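Local coordinates for protein purine nucleoside phosphorylase (Anopheles gambiae, PDB 2P4S) that catalyses the phosphorolysis of inosine, guanosine and their 2'-deoxy forms to free purine base and pentose 1-phosphate in purine salvage, working as a homotrimer, at residues 141-146 / 170-176; 282-286 / 301-305. One frame throughout, in Å; residues are numbered along the deposited sequence.

Contact 1: residues 141-146 / 170-176; sequences FPVSTV and FHHYEGY. With DIH (7-[[(3R,4R)-3-(hydroxymethyl)-4-oxidanyl-pyrrolidin-1-ium-1-yl]methyl]-3,5-dihydropyrrolo[3,2-d]pyrimidin-4-one), chain F.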
loop_
_atom_site.group_PDB
_atom_site.type_symbol
_atom_site.label_atom_id
_atom_site.label_comp_id
_atom_site.label_asym_id
_atom_site.label_seq_id
_atom_site.Cartn_x
_atom_site.Cartn_y
_atom_site.Cartn_z
ATOM N N PHE A 141 8.980 -21.674 -14.509
ATOM C CA PHE A 141 9.576 -21.226 -13.269
ATOM C C PHE A 141 10.305 -19.867 -13.411
ATOM O O PHE A 141 11.051 -19.648 -14.382
ATOM C CB PHE A 141 10.532 -22.276 -12.742
ATOM C CG PHE A 141 10.187 -22.747 -11.356
ATOM C CD1 PHE A 141 8.991 -23.391 -11.120
ATOM C CD2 PHE A 141 11.058 -22.563 -10.304
ATOM C CE1 PHE A 141 8.660 -23.857 -9.838
ATOM C CE2 PHE A 141 10.720 -23.016 -8.989
ATOM C CZ PHE A 141 9.522 -23.669 -8.784
ATOM N N PRO A 142 10.103 -18.968 -12.424
ATOM C CA PRO A 142 10.920 -17.766 -12.348
ATOM C C PRO A 142 12.350 -18.156 -12.017
ATOM O O PRO A 142 12.628 -19.292 -11.614
ATOM C CB PRO A 142 10.310 -16.983 -11.166
ATOM C CG PRO A 142 8.993 -17.596 -10.881
ATOM C CD PRO A 142 9.097 -19.036 -11.340
ATOM N N VAL A 143 13.260 -17.232 -12.211
ATOM C CA VAL A 143 14.638 -17.447 -11.825
ATOM C C VAL A 143 15.022 -16.471 -10.709
ATOM O O VAL A 143 14.493 -15.354 -10.627
ATOM C CB VAL A 143 15.590 -17.332 -13.041
ATOM C CG1 VAL A 143 15.224 -18.430 -14.151
ATOM C CG2 VAL A 143 15.585 -15.927 -13.622
ATOM N N SER A 144 15.956 -16.891 -9.863
ATOM C CA SER A 144 16.505 -16.032 -8.780
ATOM C C SER A 144 17.575 -15.093 -9.319
ATOM O O SER A 144 18.553 -15.552 -9.862
ATOM C CB SER A 144 17.089 -16.916 -7.675
ATOM O OG SER A 144 16.051 -17.638 -7.056
ATOM N N THR A 145 17.400 -13.780 -9.199
ATOM C CA THR A 145 18.400 -12.826 -9.757
ATOM C C THR A 145 19.269 -12.212 -8.638
ATOM O O THR A 145 20.203 -11.462 -8.904
ATOM C CB THR A 145 17.757 -11.712 -10.631
ATOM O OG1 THR A 145 16.975 -10.827 -9.811
ATOM C CG2 THR A 145 16.824 -12.292 -11.771
ATOM N N VAL A 146 18.971 -12.575 -7.388
ATOM C CA VAL A 146 19.626 -11.997 -6.201
ATOM C C VAL A 146 20.915 -12.732 -5.819
ATOM O O VAL A 146 20.919 -13.951 -5.704
ATOM C CB VAL A 146 18.584 -11.808 -5.017
ATOM C CG1 VAL A 146 19.228 -11.216 -3.769
ATOM C CG2 VAL A 146 17.503 -10.877 -5.496
ATOM N N PHE A 170 12.302 -15.901 -4.793
ATOM C CA PHE A 170 11.841 -14.816 -5.685
ATOM C C PHE A 170 11.241 -13.691 -4.852
ATOM O O PHE A 170 10.459 -13.951 -3.920
ATOM C CB PHE A 170 10.744 -15.332 -6.666
ATOM C CG PHE A 170 11.094 -16.651 -7.293
ATOM C CD1 PHE A 170 12.350 -16.831 -7.912
ATOM C CD2 PHE A 170 10.229 -17.742 -7.204
ATOM C CE1 PHE A 170 12.693 -18.067 -8.465
ATOM C CE2 PHE A 170 10.598 -18.989 -7.779
ATOM C CZ PHE A 170 11.809 -19.142 -8.395
ATOM N N HIS A 171 11.566 -12.456 -5.219
ATOM C CA HIS A 171 11.157 -11.295 -4.439
ATOM C C HIS A 171 10.422 -10.345 -5.332
ATOM O O HIS A 171 10.721 -10.247 -6.523
ATOM C CB HIS A 171 12.361 -10.572 -3.856
ATOM C CG HIS A 171 13.395 -11.479 -3.251
ATOM N ND1 HIS A 171 13.500 -11.681 -1.888
ATOM C CD2 HIS A 171 14.414 -12.181 -3.812
ATOM C CE1 HIS A 171 14.515 -12.490 -1.632
ATOM N NE2 HIS A 171 15.094 -12.801 -2.785
ATOM N N HIS A 172 9.485 -9.628 -4.726
ATOM C CA HIS A 172 8.650 -8.659 -5.411
ATOM C C HIS A 172 9.441 -7.519 -6.065
ATOM O O HIS A 172 9.081 -7.071 -7.151
ATOM C CB HIS A 172 7.607 -8.130 -4.418
ATOM C CG HIS A 172 6.458 -7.411 -5.051
ATOM N ND1 HIS A 172 5.737 -7.926 -6.115
ATOM C CD2 HIS A 172 5.870 -6.233 -4.738
ATOM C CE1 HIS A 172 4.765 -7.089 -6.435
ATOM N NE2 HIS A 172 4.813 -6.066 -5.603
ATOM N N TYR A 173 10.502 -7.056 -5.401
ATOM C CA TYR A 173 11.415 -6.023 -5.954
ATOM C C TYR A 173 12.177 -6.464 -7.241
ATOM O O TYR A 173 12.788 -5.624 -7.947
ATOM C CB TYR A 173 12.406 -5.505 -4.889
ATOM C CG TYR A 173 13.348 -6.563 -4.355
ATOM C CD1 TYR A 173 14.399 -7.090 -5.158
ATOM C CD2 TYR A 173 13.250 -7.012 -3.029
ATOM C CE1 TYR A 173 15.274 -8.078 -4.663
ATOM C CE2 TYR A 173 14.116 -7.996 -2.547
ATOM C CZ TYR A 173 15.136 -8.516 -3.367
ATOM O OH TYR A 173 15.994 -9.507 -2.873
ATOM N N GLU A 174 12.145 -7.771 -7.535
ATOM C CA GLU A 174 12.679 -8.280 -8.812
ATOM C C GLU A 174 11.698 -7.993 -9.939
ATOM O O GLU A 174 12.026 -8.142 -11.078
ATOM C CB GLU A 174 13.034 -9.770 -8.744
ATOM C CG GLU A 174 14.201 -10.104 -7.780
ATOM C CD GLU A 174 14.459 -11.641 -7.593
ATOM O OE1 GLU A 174 15.146 -12.244 -8.444
ATOM O OE2 GLU A 174 13.982 -12.253 -6.608
ATOM N N GLY A 175 10.486 -7.563 -9.627
ATOM C CA GLY A 175 9.513 -7.378 -10.671
ATOM C C GLY A 175 8.494 -8.495 -10.768
ATOM O O GLY A 175 7.607 -8.410 -11.584
ATOM N N TYR A 176 8.596 -9.513 -9.902
ATOM C CA TYR A 176 7.600 -10.607 -9.842
ATOM C C TYR A 176 6.391 -10.239 -9.002
ATOM O O TYR A 176 6.552 -9.827 -7.843
ATOM C CB TYR A 176 8.204 -11.903 -9.282
ATOM C CG TYR A 176 9.453 -12.384 -9.992
ATOM C CD1 TYR A 176 9.509 -12.480 -11.408
ATOM C CD2 TYR A 176 10.595 -12.731 -9.256
ATOM C CE1 TYR A 176 10.691 -12.930 -12.053
ATOM C CE2 TYR A 176 11.741 -13.187 -9.868
ATOM C CZ TYR A 176 11.785 -13.296 -11.269
ATOM O OH TYR A 176 12.949 -13.745 -11.859
HETATM O "O5'" DIH F . 20.159 -7.739 1.515
HETATM C "C5'" DIH F . 18.887 -7.481 0.888
HETATM C "C4'" DIH F . 18.119 -8.780 0.924
HETATM C "C6'" DIH F . 18.038 -9.350 2.358
HETATM C "C3'" DIH F . 16.699 -8.557 0.451
HETATM O "O3'" DIH F . 16.268 -9.734 -0.235
HETATM C "C2'" DIH F . 15.902 -8.452 1.738
HETATM N "N1'" DIH F . 16.573 -9.466 2.612
HETATM C C10 DIH F . 16.084 -9.359 3.994
HETATM C C9 DIH F . 16.629 -8.252 4.871
HETATM C C8 DIH F . 17.794 -8.344 5.680
HETATM N N7 DIH F . 17.947 -7.167 6.348
HETATM C C5 DIH F . 16.940 -6.318 6.012
HETATM C C6 DIH F . 16.541 -4.949 6.446
HETATM O O6 DIH F . 17.241 -4.266 7.303
HETATM N N1 DIH F . 15.416 -4.465 5.878
HETATM C C2 DIH F . 14.666 -5.153 4.965
HETATM N N3 DIH F . 14.976 -6.401 4.577
HETATM C C4 DIH F . 16.105 -6.985 5.101
HETATM O O HOH W 1 15.186 -8.688 -11.535
HETATM O O HOH W 2 16.398 -13.943 -6.264
#

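Contact 2: residues 282-286 / 301-305; sequences GPNFE and AIGMS. With DIH (7-[[(3R,4R)-3-(hydroxymethyl)-4-oxidanyl-pyrrolidin-1-ium-1-yl]methyl]-3,5-dihydropyrrolo[3,2-d]pyrimidin-4-one), chain F; PO4 (phosphate ion), chain D.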
loop_
_atom_site.group_PDB
_atom_site.type_symbol
_atom_site.label_atom_id
_atom_site.label_comp_id
_atom_site.label_asym_id
_atom_site.label_seq_id
_atom_site.Cartn_x
_atom_site.Cartn_y
_atom_site.Cartn_z
ATOM N N GLY A 282 10.915 -3.005 -0.690
ATOM C CA GLY A 282 12.335 -2.795 -1.019
ATOM C C GLY A 282 12.423 -2.175 -2.402
ATOM O O GLY A 282 11.429 -1.603 -2.874
ATOM N N PRO A 283 13.591 -2.258 -3.061
ATOM C CA PRO A 283 14.834 -2.922 -2.635
ATOM C C PRO A 283 15.702 -2.104 -1.694
ATOM O O PRO A 283 16.632 -2.645 -1.103
ATOM C CB PRO A 283 15.585 -3.131 -3.953
ATOM C CG PRO A 283 15.092 -1.966 -4.844
ATOM C CD PRO A 283 13.702 -1.636 -4.387
ATOM N N ASN A 284 15.430 -0.806 -1.566
ATOM C CA ASN A 284 16.167 -0.001 -0.584
ATOM C C ASN A 284 15.819 -0.449 0.857
ATOM O O ASN A 284 14.734 -0.987 1.121
ATOM C CB ASN A 284 15.913 1.500 -0.810
ATOM C CG ASN A 284 14.454 1.897 -0.575
ATOM O OD1 ASN A 284 13.612 1.735 -1.449
ATOM N ND2 ASN A 284 14.152 2.392 0.625
ATOM N N PHE A 285 16.749 -0.265 1.781
ATOM C CA PHE A 285 16.463 -0.555 3.194
ATOM C C PHE A 285 15.716 0.661 3.785
ATOM O O PHE A 285 15.583 1.706 3.149
ATOM C CB PHE A 285 17.760 -0.886 3.979
ATOM C CG PHE A 285 18.494 -2.103 3.473
ATOM C CD1 PHE A 285 18.053 -3.385 3.761
ATOM C CD2 PHE A 285 19.679 -1.970 2.714
ATOM C CE1 PHE A 285 18.746 -4.536 3.279
ATOM C CE2 PHE A 285 20.384 -3.105 2.248
ATOM C CZ PHE A 285 19.885 -4.398 2.537
ATOM N N GLU A 286 15.273 0.538 5.026
ATOM C CA GLU A 286 14.363 1.503 5.646
ATOM C C GLU A 286 15.033 2.782 6.204
ATOM O O GLU A 286 16.166 2.752 6.675
ATOM C CB GLU A 286 13.623 0.789 6.780
ATOM C CG GLU A 286 12.747 -0.357 6.301
ATOM C CD GLU A 286 13.581 -1.575 5.775
ATOM O OE1 GLU A 286 14.608 -1.899 6.439
ATOM O OE2 GLU A 286 13.211 -2.187 4.710
ATOM N N ALA A 301 10.893 -7.531 13.267
ATOM C CA ALA A 301 11.853 -7.924 12.224
ATOM C C ALA A 301 11.335 -7.443 10.876
ATOM O O ALA A 301 10.183 -7.628 10.571
ATOM C CB ALA A 301 12.100 -9.463 12.197
ATOM N N ILE A 302 12.195 -6.786 10.111
ATOM C CA ILE A 302 11.793 -6.199 8.835
ATOM C C ILE A 302 12.484 -6.908 7.679
ATOM O O ILE A 302 13.720 -7.014 7.657
ATOM C CB ILE A 302 12.104 -4.676 8.743
ATOM C CG1 ILE A 302 11.334 -3.873 9.831
ATOM C CG2 ILE A 302 11.716 -4.155 7.319
ATOM C CD1 ILE A 302 11.957 -2.399 10.144
ATOM N N GLY A 303 11.686 -7.377 6.724
ATOM C CA GLY A 303 12.217 -8.106 5.607
ATOM C C GLY A 303 11.524 -7.745 4.322
ATOM O O GLY A 303 10.828 -6.738 4.280
ATOM N N MET A 304 11.701 -8.585 3.285
ATOM C CA MET A 304 11.098 -8.347 1.962
ATOM C C MET A 304 10.544 -9.610 1.287
ATOM O O MET A 304 10.533 -9.680 0.062
ATOM C CB MET A 304 12.140 -7.717 1.015
ATOM C CG MET A 304 12.757 -6.415 1.546
ATOM S SD MET A 304 13.977 -5.814 0.418
ATOM C CE MET A 304 14.649 -4.361 1.261
ATOM N N SER A 305 10.075 -10.611 2.044
ATOM C CA SER A 305 9.639 -11.864 1.422
ATOM C C SER A 305 8.642 -12.587 2.319
ATOM O O SER A 305 8.098 -11.967 3.258
ATOM C CB SER A 305 10.848 -12.740 1.136
ATOM O OG SER A 305 11.325 -13.300 2.348
HETATM O "O5'" DIH F . 20.159 -7.739 1.515
HETATM C "C5'" DIH F . 18.887 -7.481 0.888
HETATM C "C4'" DIH F . 18.119 -8.780 0.924
HETATM C "C6'" DIH F . 18.038 -9.350 2.358
HETATM C "C3'" DIH F . 16.699 -8.557 0.451
HETATM O "O3'" DIH F . 16.268 -9.734 -0.235
HETATM C "C2'" DIH F . 15.902 -8.452 1.738
HETATM N "N1'" DIH F . 16.573 -9.466 2.612
HETATM C C10 DIH F . 16.084 -9.359 3.994
HETATM C C9 DIH F . 16.629 -8.252 4.871
HETATM C C8 DIH F . 17.794 -8.344 5.680
HETATM N N7 DIH F . 17.947 -7.167 6.348
HETATM C C5 DIH F . 16.940 -6.318 6.012
HETATM C C6 DIH F . 16.541 -4.949 6.446
HETATM O O6 DIH F . 17.241 -4.266 7.303
HETATM N N1 DIH F . 15.416 -4.465 5.878
HETATM C C2 DIH F . 14.666 -5.153 4.965
HETATM N N3 DIH F . 14.976 -6.401 4.577
HETATM C C4 DIH F . 16.105 -6.985 5.101
HETATM P P PO4 D . 15.223 -12.963 1.955
HETATM O O1 PO4 D . 15.949 -13.723 3.018
HETATM O O2 PO4 D . 14.976 -13.912 0.781
HETATM O O3 PO4 D . 13.901 -12.450 2.388
HETATM O O4 PO4 D . 16.082 -11.800 1.559
#

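Contact 1: residues 141-146 / 170-176
Two torsions set up the polar centre joining T145 to E174: OG1 of T145 stands between its own backbone N and carbonyl carbon (chi1 68°), while E174 runs on extended beyond CG, carrying its carboxylate up to that hydroxyl. E174 OE1 thereby accepts from both T145 N (2.8 Å), which meets it nearly along its C-O axis, and T145 OG1 (2.7 Å), which donates on the anti side, somewhat out of the carboxylate plane. Both donors lie on the same face of that plane, so one oxygen is gripped twice by a single residue. Water 1 adds a looser link, donating to T145 OG1 and to E174 O.

Next to this, Y176 OH donates to V143 O at 2.5 Å, in the carbonyl plane and on a lone pair. P142 CB sits in the corner formed by two rings, over a face of each: it stands 3.6 Å from the F170 centroid, 6° off the normal, and 4.2 Å from that of Y176, 18° off, giving two CH-pi contacts. These are loops of the PNP/MTAP phosphorylase fold. Segment 141-146 leads toward strand 152-158; segment 170-176, with a short 3-10 turn at 172-174, connects strand 161-167 to helix 178-191. K180 and M183 of that helix pack on P142, and F170 and H171 belong to the phosphate-binding site.

Toward the nucleoside pocket, V146 CG2 lies at the edge of the Y173 ring, 3.3 Å from OH, and also touches the E174 carboxyl carbon. The same Y173 OH donates to O3' of the inhibitor DIH at 2.7 Å. F244 of the second subunit meets the Y173 ring edge-to-face and also packs on V146, which places this end of the contact at the trimer interface.

Contact 2: residues 282-286 / 301-305
The backbones approach most closely at G282 and M304, whose CA atoms are 6.4 Å apart, and have spread to 8.7 Å between the CA atoms of E286 and I302. G282 has positive phi (66°) and precedes the cis peptide bond of P283; its CA packs against SD and CE of M304. Strand 301-303 belongs to the mixed sheet of the PNP/MTAP phosphorylase fold and runs parallel to strand 272-279, helix 288-296 making the connection in a beta-alpha-beta unit. The loop 282-286 leads into that helix, and together the two segments line the nucleoside pocket.

M304 carries most of the contact. Extended beyond CG, its chain reaches across to the loop, and CE ends 3.4 Å from N284 O and 3.5 Å from P283 O. On the way SD passes 3.5 Å from C2' of DIH, so the same thioether packs against both loop and inhibitor.

The E286 and I302 side chains lie alongside one another, running opposite ways, with I302 CG2 against the glutamate's carboxyl carbon. The glutamate chain bends at chi2 (70°), which turns its carboxylate to the base, and F285 flanks the ligand obliquely with CD1 near C6. N230 of the second subunit bonds to N284 OD1, tying the loop to the neighbour. At the far end of 301-305, S305 OG donates to phosphate O3 at 2.7 Å, and R169, S118 and A201 also hydrogen-bond the anion. At the base, DIH N1 donates to E286 OE1 at 2.7 Å with an almost straight N-H...O angle of 174°.

Overall arrangement
The two contacts follow one another in sequence, their centres about 15 Å apart, and they touch directly: Y173 CE2 packs 3.7 Å from M304 SD, and Y173 CB lies 3.9 Å from P283 N. Both reach the same DIH molecule, contact 1 at the ring hydroxyl of its pyrrolidine and contact 2 at the base and, through M304 and F285, along the pyrrolidine and its hydroxymethyl arm, while N328 and H342 add further hydrogen bonds. The phosphate side is shared too, since the side chains of H171 and S305 come within about 4 Å of each other. R243 of the second subunit packs on Y173 and on P283, so the same neighbouring chain reaches both contacts.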